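Pheromone cOB1/lipoprotein, YaeC family (Enterococcus faecalis, PDB 4EF1) probably binds methionine as an nlpA-family, membrane-anchored substrate-binding lipoprotein, and gives rise to the sex pheromone cOB1. Local coordinates at residues L83-L88 with K196-Y201; K94-I99 with A124-L129; S103-S108 with L150-E155; S112-V117 with A138-I143. All coordinates share one frame; numbering follows the deposited sequence. Where two conformers were deposited one is given.

Contact 1 (L83-L88 with K196-Y201); sequences LEPVGL and KESSPY. With MSE (selenomethionine), chain C.
Leu83 lies against the turn of Ser198 and Ser199, and the packing is mostly its work: one of its methyl groups rests on backbone carbonyls. Its CG stands anti to the carbonyl carbon (chi1 -45°), which brings the branch ends over the opposing backbone: CD2 is 3.8 Å from Ser198 O and 3.9 Å from Ser199 O. The Pro85 ring borders Ser198. The Ser198 side chain was modelled in two positions, so the close approach of its OG to Leu83 CD1 is doubtful. The turn itself is held by Tyr201 N, which donates to Ser198 O at 2.7 Å.

Polar links run through the ligand side. A water accepts from Glu84 N at 2.9 Å and also lies within hydrogen-bonding distance of Tyr201 O (2.7 Å) and of the selenomethionine carboxylate atom O (2.6 Å). It thus joins both segments and the ligand. Beyond CG the Glu84 chain is extended (chi2 -178°), and its OE1 accepts from the ligand amino N at 2.8 Å. His82 NE2 is hydrogen-bonded to OE2 and so helps to fix the carboxylate; the pairing with the amino group probably stabilises charge on both partners.

Segments 83-88 and 196-201 each pass from one of the two large sheets to the other, as the hinge crossings of type II periplasmic binding proteins do, and they border the amino-acid pocket between the lobes.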
loop_
_atom_site.group_PDB
_atom_site.type_symbol
_atom_site.label_atom_id
_atom_site.label_comp_id
_atom_site.label_asym_id
_atom_site.label_seq_id
_atom_site.Cartn_x
_atom_site.Cartn_y
_atom_site.Cartn_z
ATOM N N LEU A 83 -2.871 -6.113 -4.470
ATOM C CA LEU A 83 -1.573 -6.081 -3.760
ATOM C C LEU A 83 -0.606 -5.153 -4.505
ATOM O O LEU A 83 -0.654 -5.020 -5.770
ATOM C CB LEU A 83 -0.926 -7.481 -3.765
ATOM C CG LEU A 83 -1.745 -8.724 -3.454
ATOM C CD1 LEU A 83 -0.906 -10.002 -3.463
ATOM C CD2 LEU A 83 -2.455 -8.543 -2.118
ATOM N N GLU A 84 0.291 -4.534 -3.736
ATOM C CA GLU A 84 1.366 -3.695 -4.271
ATOM C C GLU A 84 2.706 -4.141 -3.635
ATOM O O GLU A 84 3.142 -3.538 -2.634
ATOM C CB GLU A 84 1.120 -2.239 -3.868
ATOM C CG GLU A 84 -0.074 -1.626 -4.503
ATOM C CD GLU A 84 -0.261 -0.163 -4.122
ATOM O OE1 GLU A 84 0.655 0.517 -3.518
ATOM O OE2 GLU A 84 -1.370 0.288 -4.442
ATOM N N PRO A 85 3.338 -5.187 -4.200
ATOM C CA PRO A 85 4.640 -5.646 -3.703
ATOM C C PRO A 85 5.565 -4.449 -3.607
ATOM O O PRO A 85 5.769 -3.731 -4.605
ATOM C CB PRO A 85 5.096 -6.650 -4.777
ATOM C CG PRO A 85 3.833 -7.110 -5.411
ATOM C CD PRO A 85 2.950 -5.906 -5.419
ATOM N N VAL A 86 6.038 -4.185 -2.395
ATOM C CA VAL A 86 6.790 -2.980 -2.096
ATOM C C VAL A 86 8.292 -3.175 -2.408
ATOM O O VAL A 86 8.883 -4.255 -2.223
ATOM C CB VAL A 86 6.572 -2.573 -0.620
ATOM C CG1 VAL A 86 7.269 -3.565 0.315
ATOM C CG2 VAL A 86 7.003 -1.130 -0.364
ATOM N N GLY A 87 8.895 -2.118 -2.922
ATOM C CA GLY A 87 10.313 -2.124 -3.236
ATOM C C GLY A 87 11.196 -1.182 -2.443
ATOM O O GLY A 87 10.730 -0.169 -1.888
ATOM N N LEU A 88 12.476 -1.542 -2.424
ATOM C CA LEU A 88 13.554 -0.693 -1.956
ATOM C C LEU A 88 14.177 -0.149 -3.233
ATOM O O LEU A 88 14.445 -0.918 -4.171
ATOM C CB LEU A 88 14.614 -1.455 -1.143
ATOM C CG LEU A 88 14.367 -1.761 0.339
ATOM C CD1 LEU A 88 15.408 -2.793 0.780
ATOM C CD2 LEU A 88 14.375 -0.517 1.235
ATOM N N LYS A 196 8.264 -10.298 -1.767
ATOM C CA LYS A 196 7.905 -11.474 -2.568
ATOM C C LYS A 196 6.505 -11.960 -2.266
ATOM O O LYS A 196 5.756 -12.236 -3.190
ATOM C CB LYS A 196 8.973 -12.571 -2.534
ATOM C CG LYS A 196 9.111 -13.407 -1.293
ATOM C CD LYS A 196 10.214 -14.433 -1.529
ATOM C CE LYS A 196 10.464 -15.287 -0.296
ATOM N NZ LYS A 196 11.689 -16.117 -0.422
ATOM N N GLU A 197 6.131 -12.012 -0.994
ATOM C CA GLU A 197 4.795 -12.470 -0.596
ATOM C C GLU A 197 4.047 -11.264 0.035
ATOM O O GLU A 197 4.248 -10.923 1.210
ATOM C CB GLU A 197 4.911 -13.689 0.345
ATOM C CG GLU A 197 3.585 -14.280 0.835
ATOM C CD GLU A 197 2.553 -14.496 -0.268
ATOM O OE1 GLU A 197 1.887 -13.518 -0.660
ATOM O OE2 GLU A 197 2.376 -15.649 -0.710
ATOM N N SER A 198 3.184 -10.637 -0.770
ATOM C CA SER A 198 2.501 -9.407 -0.378
ATOM C C SER A 198 1.065 -9.627 0.079
ATOM O O SER A 198 0.375 -8.651 0.404
ATOM C CB SER A 198 2.527 -8.415 -1.553
ATOM O OG SER A 198 1.898 -8.956 -2.698
ATOM N N SER A 199 0.632 -10.898 0.139
ATOM C CA SER A 199 -0.771 -11.262 0.434
ATOM C C SER A 199 -1.406 -10.539 1.630
ATOM O O SER A 199 -2.546 -9.998 1.506
ATOM C CB SER A 199 -0.919 -12.797 0.549
ATOM O OG SER A 199 0.165 -13.403 1.252
ATOM N N PRO A 200 -0.684 -10.487 2.777
ATOM C CA PRO A 200 -1.274 -9.778 3.923
ATOM C C PRO A 200 -1.427 -8.269 3.712
ATOM O O PRO A 200 -2.144 -7.632 4.456
ATOM C CB PRO A 200 -0.287 -10.058 5.064
ATOM C CG PRO A 200 0.697 -11.056 4.529
ATOM C CD PRO A 200 0.720 -10.841 3.055
ATOM N N TYR A 201 -0.779 -7.716 2.698
ATOM C CA TYR A 201 -0.836 -6.290 2.404
ATOM C C TYR A 201 -1.769 -5.931 1.239
ATOM O O TYR A 201 -1.565 -4.931 0.591
ATOM C CB TYR A 201 0.592 -5.740 2.171
ATOM C CG TYR A 201 1.411 -5.996 3.394
ATOM C CD1 TYR A 201 1.197 -5.260 4.559
ATOM C CD2 TYR A 201 2.311 -7.098 3.449
ATOM C CE1 TYR A 201 1.878 -5.581 5.730
ATOM C CE2 TYR A 201 3.015 -7.375 4.590
ATOM C CZ TYR A 201 2.803 -6.616 5.723
ATOM O OH TYR A 201 3.475 -6.925 6.836
HETATM N N MSE C 301 -0.914 1.401 -1.427
HETATM C CA MSE C 301 -0.065 1.167 -0.190
HETATM C C MSE C 301 0.623 -0.201 -0.192
HETATM O O MSE C 301 -0.014 -1.210 -0.531
HETATM O OXT MSE C 301 1.807 -0.319 0.227
HETATM C CB MSE C 301 -0.863 1.368 1.098
HETATM C CG MSE C 301 -0.043 1.318 2.393
HETATM SE SE MSE C 301 -1.197 1.302 3.932
HETATM C CE MSE C 301 -1.936 3.147 3.829
HETATM O O HOH W 1 0.329 -3.786 -0.912
#

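Contact 2 (K94-I99 with A124-L129); sequences KSLQEI and AGLITL
Leu96 and Gln97, side by side in a short turn, meet Ala124 and Leu126 just beyond the end of a helix. The turn begins at Lys94, whose backbone N donates to Glu98 OE1 at 3.0 Å, on the syn side of the carboxylate. That bond ties the start of the segment to the residue four places on. In the conformer given, Ser95 OG accepts from Gln97 N in an ST turn.

Leu96 supplies the apolar half of the contact with two separate parts of its side chain. CD1 reaches the methyl CB of Ala124 at 3.7 Å, while CB, nearer the backbone, touches Leu126 CD1 at 3.9 Å.

Gln97 reaches across by a bend at chi2 (-56°), which folds its amide toward the other segment. NE2 makes a weak hydrogen bond to Ala124 O, 3.4 Å long and only 130° at the hydrogen. The Gln97 and Leu126 side chains cross obliquely, with OE1 4.0 Å from Leu126 CD2. Gln97 O, like Ile99 O, accepts from Lys148 NZ, and Ile99 N closes the turn by donating to Leu96 O at 3.1 Å. Across the contact, Gly125 has a positive phi (80°) and completes a Schellman motif at the helix end.

This is peripheral packing, about 22 Å from the centre of the chain. Leu121 of helix 114-123 touches both Leu96 and Leu126, Ile192 lies against Leu96, and beyond Leu126 the chain runs on into strand 127-129, which pairs with strand 143-146 in a small antiparallel sheet.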
loop_
_atom_site.group_PDB
_atom_site.type_symbol
_atom_site.label_atom_id
_atom_site.label_comp_id
_atom_site.label_asym_id
_atom_site.label_seq_id
_atom_site.Cartn_x
_atom_site.Cartn_y
_atom_site.Cartn_z
ATOM N N LYS A 94 22.913 -0.500 -6.880
ATOM C CA LYS A 94 21.985 -1.257 -7.756
ATOM C C LYS A 94 21.634 -2.668 -7.274
ATOM O O LYS A 94 20.833 -3.373 -7.923
ATOM C CB LYS A 94 22.483 -1.278 -9.201
ATOM C CG LYS A 94 22.739 0.098 -9.785
ATOM C CD LYS A 94 21.467 0.850 -10.160
ATOM C CE LYS A 94 21.653 2.346 -9.904
ATOM N NZ LYS A 94 20.574 3.229 -10.447
ATOM N N SER A 95 22.248 -3.084 -6.169
ATOM C CA SER A 95 21.910 -4.347 -5.507
ATOM C C SER A 95 22.119 -4.181 -4.032
ATOM O O SER A 95 23.005 -3.417 -3.609
ATOM C CB SER A 95 22.800 -5.521 -5.944
ATOM O OG SER A 95 22.813 -6.547 -4.929
ATOM N N LEU A 96 21.351 -4.929 -3.257
ATOM C CA LEU A 96 21.506 -4.906 -1.797
ATOM C C LEU A 96 22.914 -5.315 -1.386
ATOM O O LEU A 96 23.469 -4.727 -0.476
ATOM C CB LEU A 96 20.475 -5.798 -1.096
ATOM C CG LEU A 96 19.025 -5.302 -1.028
ATOM C CD1 LEU A 96 18.012 -6.287 -0.485
ATOM C CD2 LEU A 96 18.916 -4.025 -0.252
ATOM N N GLN A 97 23.519 -6.283 -2.093
ATOM C CA GLN A 97 24.855 -6.802 -1.721
ATOM C C GLN A 97 25.986 -5.762 -1.832
ATOM O O GLN A 97 26.997 -5.856 -1.110
ATOM C CB GLN A 97 25.219 -8.068 -2.523
ATOM C CG GLN A 97 24.248 -9.234 -2.394
ATOM C CD GLN A 97 24.000 -9.689 -0.943
ATOM O OE1 GLN A 97 24.929 -9.792 -0.137
ATOM N NE2 GLN A 97 22.732 -9.984 -0.624
ATOM N N GLU A 98 25.791 -4.773 -2.702
ATOM C CA GLU A 98 26.713 -3.636 -2.891
ATOM C C GLU A 98 26.665 -2.607 -1.780
ATOM O O GLU A 98 27.579 -1.822 -1.659
ATOM C CB GLU A 98 26.390 -2.862 -4.191
ATOM C CG GLU A 98 26.828 -3.523 -5.487
ATOM C CD GLU A 98 26.282 -2.808 -6.722
ATOM O OE1 GLU A 98 25.576 -1.782 -6.588
ATOM O OE2 GLU A 98 26.571 -3.266 -7.841
ATOM N N ILE A 99 25.589 -2.576 -0.998
ATOM C CA ILE A 99 25.431 -1.591 0.093
ATOM C C ILE A 99 26.561 -1.700 1.149
ATOM O O ILE A 99 26.835 -2.796 1.665
ATOM C CB ILE A 99 24.005 -1.702 0.735
ATOM C CG1 ILE A 99 22.947 -1.180 -0.237
ATOM C CG2 ILE A 99 23.873 -0.960 2.031
ATOM C CD1 ILE A 99 21.514 -1.440 0.175
ATOM N N ALA A 124 16.839 -11.538 1.265
ATOM C CA ALA A 124 18.176 -11.277 0.715
ATOM C C ALA A 124 19.322 -11.870 1.548
ATOM O O ALA A 124 20.480 -11.768 1.158
ATOM C CB ALA A 124 18.416 -9.773 0.589
ATOM N N GLY A 125 19.021 -12.403 2.726
ATOM C CA GLY A 125 20.036 -12.997 3.570
ATOM C C GLY A 125 20.864 -12.001 4.364
ATOM O O GLY A 125 21.889 -12.379 4.924
ATOM N N LEU A 126 20.396 -10.760 4.480
ATOM C CA LEU A 126 21.147 -9.674 5.219
ATOM C C LEU A 126 20.769 -9.525 6.676
ATOM O O LEU A 126 21.545 -8.981 7.435
ATOM C CB LEU A 126 20.953 -8.328 4.548
ATOM C CG LEU A 126 21.559 -8.242 3.126
ATOM C CD1 LEU A 126 21.225 -6.896 2.521
ATOM C CD2 LEU A 126 23.068 -8.497 3.212
ATOM N N ILE A 127 19.565 -9.940 7.049
ATOM C CA ILE A 127 19.163 -9.944 8.452
ATOM C C ILE A 127 18.376 -11.209 8.827
ATOM O O ILE A 127 17.837 -11.893 7.973
ATOM C CB ILE A 127 18.282 -8.728 8.845
ATOM C CG1 ILE A 127 16.891 -8.786 8.176
ATOM C CG2 ILE A 127 19.028 -7.372 8.673
ATOM C CD1 ILE A 127 15.873 -7.795 8.698
ATOM N N THR A 128 18.340 -11.503 10.123
ATOM C CA THR A 128 17.413 -12.486 10.678
ATOM C C THR A 128 16.660 -11.793 11.832
ATOM O O THR A 128 17.137 -10.784 12.352
ATOM C CB THR A 128 18.128 -13.735 11.174
ATOM O OG1 THR A 128 18.916 -13.422 12.327
ATOM C CG2 THR A 128 18.973 -14.336 10.061
ATOM N N LEU A 129 15.491 -12.310 12.195
ATOM C CA LEU A 129 14.712 -11.785 13.334
ATOM C C LEU A 129 14.925 -12.711 14.510
ATOM O O LEU A 129 15.233 -13.893 14.320
ATOM C CB LEU A 129 13.228 -11.659 12.961
ATOM C CG LEU A 129 12.988 -10.763 11.752
ATOM C CD1 LEU A 129 11.506 -10.500 11.444
ATOM C CD2 LEU A 129 13.722 -9.440 11.928
#

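Contact 3 (S103-S108 with L150-E155); sequences STIYVS and LKFNHE
Thr104, Ile105 and Tyr106 pair in parallel with Lys151, Phe152 and Asn153 at the edge of the five-stranded mixed sheet of one lobe. Strand 104-108 leads into helix 114-123 and the chain returns, after a small two-stranded antiparallel sheet, as strand 151-156: a beta-alpha-beta crossover of the type II periplasmic binding protein fold.

Four backbone bonds alternate between the strands. Ser103 O accepts from Lys151 N at 2.8 Å, and Lys151 O from Ile105 N at the same 2.8 Å; Ile105 O then takes Asn153 N, and Asn153 O takes Val107 N, each at 2.9 Å. CA-H...O contacts accompany them.

On one face of the sheet, Thr104 CG2 packs on Asn153 CB at 3.7 Å, and its OG1 side borders the Lys151 chain. Asn153 carries its CG anti to the backbone N (chi1 -177°), which lays the amide, nearly parallel to the ring at 14°, along the CD2-CE2 side of Tyr106. Its CB makes a CH-pi contact over the ring face, 3.9 Å from the centroid. On the other face Ile105, Phe152 and Leu150 form apolar contacts: Ile105 CB approaches Phe152 CD1 at 3.9 Å, and Ile105 CG1 touches Leu150 CD1.

Next outward, the Phe152 ring stacks on Phe140 and touches Leu121 of helix 114-123, while Ile105 meets Ala172 of the next strand inward. Tyr106 is backed by Met161 and Leu164 of helix 161-166. The Asn153 amide's rotation is steadied by an Asx turn, in which OD1 accepts from Glu155 N at 3.1 Å.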
loop_
_atom_site.group_PDB
_atom_site.type_symbol
_atom_site.label_atom_id
_atom_site.label_comp_id
_atom_site.label_asym_id
_atom_site.label_seq_id
_atom_site.Cartn_x
_atom_site.Cartn_y
_atom_site.Cartn_z
ATOM N N SER A 103 25.379 1.387 6.376
ATOM C CA SER A 103 24.520 2.240 5.606
ATOM C C SER A 103 23.156 2.349 6.312
ATOM O O SER A 103 22.740 1.445 7.040
ATOM C CB SER A 103 24.328 1.690 4.176
ATOM O OG SER A 103 25.534 1.703 3.429
ATOM N N THR A 104 22.486 3.468 6.073
ATOM C CA THR A 104 21.148 3.728 6.564
ATOM C C THR A 104 20.115 3.421 5.463
ATOM O O THR A 104 20.235 3.901 4.319
ATOM C CB THR A 104 21.003 5.187 7.051
ATOM O OG1 THR A 104 22.033 5.471 8.026
ATOM C CG2 THR A 104 19.570 5.477 7.632
ATOM N N ILE A 105 19.107 2.645 5.847
ATOM C CA ILE A 105 17.972 2.318 5.013
ATOM C C ILE A 105 16.838 3.199 5.524
ATOM O O ILE A 105 16.569 3.245 6.739
ATOM C CB ILE A 105 17.612 0.815 5.118
ATOM C CG1 ILE A 105 18.807 -0.077 4.769
ATOM C CG2 ILE A 105 16.393 0.463 4.236
ATOM C CD1 ILE A 105 19.336 0.062 3.355
ATOM N N TYR A 106 16.228 3.951 4.613
ATOM C CA TYR A 106 15.131 4.875 4.918
ATOM C C TYR A 106 13.780 4.237 4.616
ATOM O O TYR A 106 13.555 3.724 3.509
ATOM C CB TYR A 106 15.240 6.193 4.119
ATOM C CG TYR A 106 16.206 7.188 4.702
ATOM C CD1 TYR A 106 17.572 6.950 4.653
ATOM C CD2 TYR A 106 15.759 8.391 5.325
ATOM C CE1 TYR A 106 18.463 7.860 5.187
ATOM C CE2 TYR A 106 16.661 9.279 5.882
ATOM C CZ TYR A 106 18.005 9.020 5.787
ATOM O OH TYR A 106 18.911 9.904 6.321
ATOM N N VAL A 107 12.936 4.209 5.650
ATOM C CA VAL A 107 11.579 3.672 5.546
ATOM C C VAL A 107 10.641 4.724 6.139
ATOM O O VAL A 107 11.084 5.600 6.907
ATOM C CB VAL A 107 11.422 2.300 6.244
ATOM C CG1 VAL A 107 12.392 1.277 5.656
ATOM C CG2 VAL A 107 11.568 2.426 7.756
ATOM N N SER A 108 9.358 4.704 5.760
ATOM C CA SER A 108 8.417 5.684 6.329
ATOM C C SER A 108 8.166 5.433 7.835
ATOM O O SER A 108 8.575 4.414 8.380
ATOM C CB SER A 108 7.072 5.690 5.595
ATOM O OG SER A 108 6.239 4.678 6.091
ATOM N N LEU A 150 23.308 -2.653 9.172
ATOM C CA LEU A 150 22.474 -1.633 8.628
ATOM C C LEU A 150 21.779 -0.828 9.718
ATOM O O LEU A 150 21.444 -1.344 10.808
ATOM C CB LEU A 150 21.469 -2.227 7.636
ATOM C CG LEU A 150 22.001 -2.877 6.379
ATOM C CD1 LEU A 150 20.840 -3.469 5.572
ATOM C CD2 LEU A 150 22.807 -1.889 5.543
ATOM N N LYS A 151 21.661 0.464 9.440
ATOM C CA LYS A 151 20.937 1.384 10.274
ATOM C C LYS A 151 19.615 1.656 9.610
ATOM O O LYS A 151 19.462 1.562 8.350
ATOM C CB LYS A 151 21.719 2.691 10.463
ATOM C CG LYS A 151 23.068 2.552 11.159
ATOM C CD LYS A 151 23.868 3.855 11.055
ATOM C CE LYS A 151 25.288 3.701 11.551
ATOM N NZ LYS A 151 26.110 2.810 10.690
ATOM N N PHE A 152 18.628 2.018 10.418
ATOM C CA PHE A 152 17.295 2.341 9.875
ATOM C C PHE A 152 16.792 3.730 10.303
ATOM O O PHE A 152 16.753 4.037 11.469
ATOM C CB PHE A 152 16.296 1.255 10.283
ATOM C CG PHE A 152 16.687 -0.115 9.801
ATOM C CD1 PHE A 152 16.255 -0.566 8.547
ATOM C CD2 PHE A 152 17.508 -0.925 10.553
ATOM C CE1 PHE A 152 16.600 -1.834 8.085
ATOM C CE2 PHE A 152 17.886 -2.183 10.091
ATOM C CZ PHE A 152 17.423 -2.631 8.856
ATOM N N ASN A 153 16.384 4.536 9.330
ATOM C CA ASN A 153 15.699 5.802 9.624
ATOM C C ASN A 153 14.229 5.660 9.226
ATOM O O ASN A 153 13.917 5.451 8.029
ATOM C CB ASN A 153 16.360 6.941 8.891
ATOM C CG ASN A 153 15.750 8.299 9.203
ATOM O OD1 ASN A 153 14.545 8.496 9.096
ATOM N ND2 ASN A 153 16.596 9.232 9.564
ATOM N N HIS A 154 13.349 5.763 10.233
ATOM C CA HIS A 154 11.880 5.639 10.047
ATOM C C HIS A 154 11.115 6.887 10.477
ATOM O O HIS A 154 9.993 6.821 10.993
ATOM C CB HIS A 154 11.395 4.388 10.772
ATOM C CG HIS A 154 11.738 4.352 12.254
ATOM N ND1 HIS A 154 11.146 5.146 13.154
ATOM C CD2 HIS A 154 12.647 3.577 12.961
ATOM C CE1 HIS A 154 11.641 4.885 14.389
ATOM N NE2 HIS A 154 12.538 3.919 14.281
ATOM N N GLU A 155 11.697 8.056 10.229
ATOM C CA GLU A 155 11.121 9.336 10.679
ATOM C C GLU A 155 10.160 9.993 9.676
ATOM O O GLU A 155 9.286 10.710 10.084
ATOM C CB GLU A 155 12.254 10.320 10.951
ATOM C CG GLU A 155 13.268 9.841 11.954
ATOM C CD GLU A 155 12.650 9.649 13.317
ATOM O OE1 GLU A 155 12.180 10.652 13.894
ATOM O OE2 GLU A 155 12.644 8.516 13.817
HETATM O O HOH W 2 12.333 7.991 6.876
#

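Contact 4 (S112-V117 with A138-I143); sequences SDWPRV and ATFDDI. With MSE (selenomethionine), chain C.
The two segments come nearest at Pro115 and Ala138, whose CA atoms are 5.2 Å apart, where the first turn of helix 114-123 passes the loop that leads into the 3-10 segment 140-142. No hydrogen bond crosses between the segments. Pro115 CG rests 3.5 Å from Ala138 O, and the aromatic residues do most of the rest. Phe140 places one corner of its ring over a face of the Trp114 indole, CE2 being 3.5 Å from Trp114 CD2. The planes lie at 45°, an oblique meeting. Thr139 CG2 comes to the indole's edge, 3.8 Å from CE3, while Val117 CG1 closes on the edge of the phenylalanine ring at CE1 (3.9 Å).

In this type II periplasmic binding protein fold the start of helix 114-123 faces the cleft, and the helix carries Arg116 to the ligand. A bend at chi3 (79°) turns its guanidinium so that NH1 donates to selenomethionine OXT at 2.9 Å and, in the guanidinium plane, to Asp113 OD1 at 3.1 Å in a salt bridge. Two acids, Asp113 at NH1 and Glu195 at NE, thus probably help to position the group that binds the carboxylate, and His60 and Asn176 in turn hold Asp113.

The other segment is braced internally by Thr139 N, which donates to Asp142 OD2 at 3.0 Å. At the pyrrole end of the indole, away from Thr139, NE1 donates to Ser108 O.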
loop_
_atom_site.group_PDB
_atom_site.type_symbol
_atom_site.label_atom_id
_atom_site.label_comp_id
_atom_site.label_asym_id
_atom_site.label_seq_id
_atom_site.Cartn_x
_atom_site.Cartn_y
_atom_site.Cartn_z
ATOM N N SER A 112 3.200 -0.285 10.355
ATOM C CA SER A 112 2.682 -1.490 9.737
ATOM C C SER A 112 3.423 -1.915 8.443
ATOM O O SER A 112 3.244 -3.045 8.010
ATOM C CB SER A 112 1.169 -1.436 9.544
ATOM O OG SER A 112 0.767 -0.478 8.603
ATOM N N ASP A 113 4.224 -1.036 7.829
ATOM C CA ASP A 113 5.062 -1.402 6.665
ATOM C C ASP A 113 6.465 -1.857 7.087
ATOM O O ASP A 113 7.233 -2.308 6.252
ATOM C CB ASP A 113 5.215 -0.230 5.679
ATOM C CG ASP A 113 3.986 -0.002 4.805
ATOM O OD1 ASP A 113 3.250 -0.972 4.513
ATOM O OD2 ASP A 113 3.787 1.150 4.360
ATOM N N TRP A 114 6.803 -1.712 8.356
ATOM C CA TRP A 114 8.154 -2.094 8.834
ATOM C C TRP A 114 8.494 -3.537 8.612
ATOM O O TRP A 114 9.598 -3.812 8.184
ATOM C CB TRP A 114 8.396 -1.717 10.296
ATOM C CG TRP A 114 8.382 -0.224 10.550
ATOM C CD1 TRP A 114 8.264 0.809 9.625
ATOM C CD2 TRP A 114 8.571 0.444 11.828
ATOM N NE1 TRP A 114 8.350 2.023 10.229
ATOM C CE2 TRP A 114 8.516 1.880 11.549
ATOM C CE3 TRP A 114 8.749 0.016 13.130
ATOM C CZ2 TRP A 114 8.663 2.819 12.545
ATOM C CZ3 TRP A 114 8.863 0.960 14.126
ATOM C CH2 TRP A 114 8.808 2.335 13.848
ATOM N N PRO A 115 7.547 -4.463 8.881
ATOM C CA PRO A 115 7.819 -5.861 8.596
ATOM C C PRO A 115 8.182 -6.199 7.141
ATOM O O PRO A 115 8.827 -7.230 6.895
ATOM C CB PRO A 115 6.515 -6.558 8.988
ATOM C CG PRO A 115 5.914 -5.693 10.057
ATOM C CD PRO A 115 6.230 -4.305 9.549
ATOM N N ARG A 116 7.730 -5.374 6.219
ATOM C CA ARG A 116 7.951 -5.563 4.797
ATOM C C ARG A 116 9.417 -5.320 4.394
ATOM O O ARG A 116 9.966 -6.085 3.628
ATOM C CB ARG A 116 7.014 -4.660 4.013
ATOM C CG ARG A 116 5.528 -4.801 4.368
ATOM C CD ARG A 116 4.599 -3.900 3.605
ATOM N NE ARG A 116 4.275 -4.351 2.245
ATOM C CZ ARG A 116 3.518 -3.661 1.401
ATOM N NH1 ARG A 116 2.926 -2.526 1.794
ATOM N NH2 ARG A 116 3.274 -4.143 0.199
ATOM N N VAL A 117 10.036 -4.250 4.884
ATOM C CA VAL A 117 11.465 -4.032 4.641
ATOM C C VAL A 117 12.274 -5.122 5.356
ATOM O O VAL A 117 13.268 -5.619 4.812
ATOM C CB VAL A 117 11.950 -2.618 5.045
ATOM C CG1 VAL A 117 12.060 -2.514 6.572
ATOM C CG2 VAL A 117 13.298 -2.305 4.369
ATOM N N ALA A 138 6.489 -7.009 13.584
ATOM C CA ALA A 138 7.946 -6.920 13.652
ATOM C C ALA A 138 8.413 -5.466 13.583
ATOM O O ALA A 138 7.874 -4.653 12.819
ATOM C CB ALA A 138 8.639 -7.787 12.590
ATOM N N THR A 139 9.388 -5.141 14.427
ATOM C CA THR A 139 10.053 -3.827 14.399
ATOM C C THR A 139 11.567 -4.053 14.352
ATOM O O THR A 139 12.066 -5.201 14.454
ATOM C CB THR A 139 9.656 -2.925 15.582
ATOM O OG1 THR A 139 10.209 -3.457 16.816
ATOM C CG2 THR A 139 8.089 -2.784 15.681
ATOM N N PHE A 140 12.302 -2.946 14.255
ATOM C CA PHE A 140 13.762 -2.975 14.092
ATOM C C PHE A 140 14.463 -3.557 15.306
ATOM O O PHE A 140 15.516 -4.195 15.183
ATOM C CB PHE A 140 14.271 -1.604 13.694
ATOM C CG PHE A 140 13.630 -1.103 12.425
ATOM C CD1 PHE A 140 13.951 -1.670 11.221
ATOM C CD2 PHE A 140 12.618 -0.126 12.468
ATOM C CE1 PHE A 140 13.322 -1.274 10.067
ATOM C CE2 PHE A 140 11.983 0.273 11.319
ATOM C CZ PHE A 140 12.349 -0.292 10.117
ATOM N N ASP A 141 13.834 -3.409 16.463
ATOM C CA ASP A 141 14.312 -4.033 17.684
ATOM C C ASP A 141 14.288 -5.572 17.640
ATOM O O ASP A 141 14.915 -6.224 18.487
ATOM C CB ASP A 141 13.498 -3.564 18.906
ATOM C CG ASP A 141 13.656 -2.070 19.187
ATOM O OD1 ASP A 141 14.173 -1.320 18.310
ATOM O OD2 ASP A 141 13.248 -1.637 20.294
ATOM N N ASP A 142 13.525 -6.149 16.709
ATOM C CA ASP A 142 13.434 -7.610 16.609
ATOM C C ASP A 142 14.556 -8.243 15.785
ATOM O O ASP A 142 14.661 -9.475 15.732
ATOM C CB ASP A 142 12.096 -8.020 16.059
ATOM C CG ASP A 142 10.957 -7.653 16.983
ATOM O OD1 ASP A 142 11.103 -7.822 18.230
ATOM O OD2 ASP A 142 9.911 -7.243 16.451
ATOM N N ILE A 143 15.423 -7.414 15.210
ATOM C CA ILE A 143 16.542 -7.919 14.428
ATOM C C ILE A 143 17.522 -8.643 15.314
ATOM O O ILE A 143 17.912 -8.140 16.360
ATOM C CB ILE A 143 17.270 -6.788 13.673
ATOM C CG1 ILE A 143 16.362 -6.182 12.621
ATOM C CG2 ILE A 143 18.570 -7.298 13.072
ATOM C CD1 ILE A 143 16.975 -4.942 11.993
HETATM N N MSE C 301 -0.914 1.401 -1.427
HETATM C CA MSE C 301 -0.065 1.167 -0.190
HETATM C C MSE C 301 0.623 -0.201 -0.192
HETATM O O MSE C 301 -0.014 -1.210 -0.531
HETATM O OXT MSE C 301 1.807 -0.319 0.227
HETATM C CB MSE C 301 -0.863 1.368 1.098
HETATM C CG MSE C 301 -0.043 1.318 2.393
HETATM SE SE MSE C 301 -1.197 1.302 3.932
HETATM C CE MSE C 301 -1.936 3.147 3.829
#

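Contacts 1 and 4 both reach the selenomethionine, and Arg116 of contact 4 also packs on Val86 and Tyr201 of contact 1. Strands 87-89 of contact 1 and 104-108 of contact 3 belong to the same sheet, while contact 4 uses the start of helix 114-123 and contact 2 the residues just past its end. Contact 3 rests on regular backbone pairing, contact 4 on side-chain packing, and His154 meets Trp114 between them. Contact 2, the most remote from the chain's centre, mixes leucine packing with one weak bond; Ile99 links it to Leu150 of contact 3 and Leu129 to Ile143 of contact 4. Contact 1 lies most centrally but is largely a surface contact, whereas the others are partly buried.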